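Local coordinates for protein A-adding tRNA nucleotidyltransferase (Aquifex aeolicus, PDB 4WBY) that adds the terminal adenosine to tRNAs ending in CC, using ATP and magnesium to complete the CCA end, at residues Y304-M307 / K308-G312. Residues are numbered along the deposited sequence; the frame is centred on the assembly and turned at random.
Sequences YKFM and KFKLG
Lys-310 CB lies over one face of the Phe-306 ring, 3.7 Å from its centroid and nearly above the centre, a CH-pi contact, while Lys-310 CD rests on the CD2–CE2 side and the two side chains cross at about a right angle. A chi1 of -167° sets Phe-306 CG anti to the backbone N, beside the carbonyl carbon, which swings the ring toward Lys-310 and Leu-311, and its CE1 also meets Leu-311 CD1 at 4.1 Å. On the Tyr-304 ring, Lys-308 CG sits off-centre toward the rim, 3.7 Å from Tyr-304 CZ, a second CH-pi contact. The third ring, that of Phe-309, meets Lys-305 O at its edge, the oxygen lying near the ring plane, 3.4 Å from Phe-309 CD1; Tyr-284 packs edge-to-face against this ring. These residues lie where helix 298-309 is followed by helix 311-320, in the helical C-terminal half of the chain, away from the ATP- and magnesium-binding residues. Regular i to i+4 bonds run up to Lys-310 N, which gives a 2.9 Å bond to Phe-306 O; the same oxygen takes a weak, bent one from Leu-311 N, an i to i+5 bond. An alanine in place of Phe-306 would probably leave Lys-310 CB and Leu-311 CD1 without their aromatic surface and open a gap toward Leu-334 and Val-338. Bends at chi2 and chi3 fold the Lys-308 chain back across Tyr-304, where one water accepts from both Tyr-304 OH (2.6 Å) and Lys-308 NZ, an ammonium held also by the carbonyls of Ser-280 and Leu-282. Beyond, Met-307 CG touches Leu-311 CD2 at 3.8 Å, on the side facing helix 336-342.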
# COMPACT_ATOMS: atom_id res chain seq x y z
N TYR A 304 12.25 3.94 15.06
CA TYR A 304 13.09 2.74 15.11
C TYR A 304 14.33 2.93 15.99
O TYR A 304 14.65 2.08 16.82
CB TYR A 304 13.50 2.30 13.71
CG TYR A 304 14.38 1.07 13.73
CD1 TYR A 304 13.84 -0.19 14.01
CD2 TYR A 304 15.74 1.16 13.50
CE1 TYR A 304 14.66 -1.31 14.06
CE2 TYR A 304 16.55 0.06 13.54
CZ TYR A 304 16.01 -1.18 13.81
OH TYR A 304 16.85 -2.27 13.86
N LYS A 305 15.04 4.05 15.82
CA LYS A 305 16.22 4.32 16.63
C LYS A 305 15.82 4.37 18.10
O LYS A 305 16.51 3.81 18.97
CB LYS A 305 16.88 5.63 16.20
CG LYS A 305 18.18 5.97 16.95
CD LYS A 305 18.76 7.27 16.42
CE LYS A 305 20.12 7.58 17.00
NZ LYS A 305 20.65 8.84 16.42
N PHE A 306 14.68 5.00 18.38
CA PHE A 306 14.16 5.11 19.73
C PHE A 306 13.83 3.74 20.30
O PHE A 306 14.15 3.43 21.45
CB PHE A 306 12.93 6.02 19.77
CG PHE A 306 12.53 6.43 21.16
CD1 PHE A 306 11.69 5.64 21.92
CD2 PHE A 306 13.00 7.61 21.70
CE1 PHE A 306 11.33 6.01 23.21
CE2 PHE A 306 12.64 8.01 22.99
CZ PHE A 306 11.81 7.20 23.75
N MET A 307 13.17 2.92 19.49
CA MET A 307 12.81 1.55 19.85
C MET A 307 14.06 0.79 20.28
O MET A 307 14.05 0.08 21.30
CB MET A 307 12.11 0.85 18.66
CG MET A 307 11.42 -0.46 19.03
SD MET A 307 10.53 -1.26 17.68
CE MET A 307 11.90 -1.85 16.69
N LYS A 308 15.15 0.94 19.54
CA LYS A 308 16.35 0.15 19.82
C LYS A 308 17.14 0.68 21.03
O LYS A 308 17.57 -0.11 21.87
CB LYS A 308 17.26 0.09 18.59
CG LYS A 308 16.59 -0.53 17.36
CD LYS A 308 16.05 -1.92 17.63
CE LYS A 308 17.17 -2.92 17.76
NZ LYS A 308 16.66 -4.31 17.84
N PHE A 309 17.32 1.99 21.12
CA PHE A 309 18.20 2.59 22.14
C PHE A 309 17.51 3.02 23.42
O PHE A 309 18.08 2.87 24.52
CB PHE A 309 18.90 3.81 21.55
CG PHE A 309 20.05 3.47 20.66
CD1 PHE A 309 19.85 3.20 19.32
CD2 PHE A 309 21.34 3.43 21.17
CE1 PHE A 309 20.91 2.88 18.49
CE2 PHE A 309 22.41 3.10 20.36
CZ PHE A 309 22.19 2.84 19.01
N LYS A 310 16.32 3.58 23.31
CA LYS A 310 15.73 4.33 24.41
C LYS A 310 14.48 3.71 24.99
O LYS A 310 14.11 4.00 26.12
CB LYS A 310 15.43 5.77 23.97
CG LYS A 310 16.64 6.51 23.44
CD LYS A 310 16.36 7.99 23.27
CE LYS A 310 17.62 8.74 22.86
NZ LYS A 310 18.72 8.54 23.84
N LEU A 311 13.81 2.85 24.23
CA LEU A 311 12.51 2.37 24.65
C LEU A 311 12.60 1.47 25.89
O LEU A 311 11.70 1.47 26.72
CB LEU A 311 11.82 1.64 23.49
CG LEU A 311 10.37 1.19 23.65
CD1 LEU A 311 9.46 2.39 23.88
CD2 LEU A 311 9.89 0.40 22.44
N GLY A 312 13.69 0.72 26.02
CA GLY A 312 13.89 -0.13 27.18
C GLY A 312 13.88 0.69 28.46
O GLY A 312 13.15 0.38 29.40
O HOH W 1 15.87 -4.28 15.12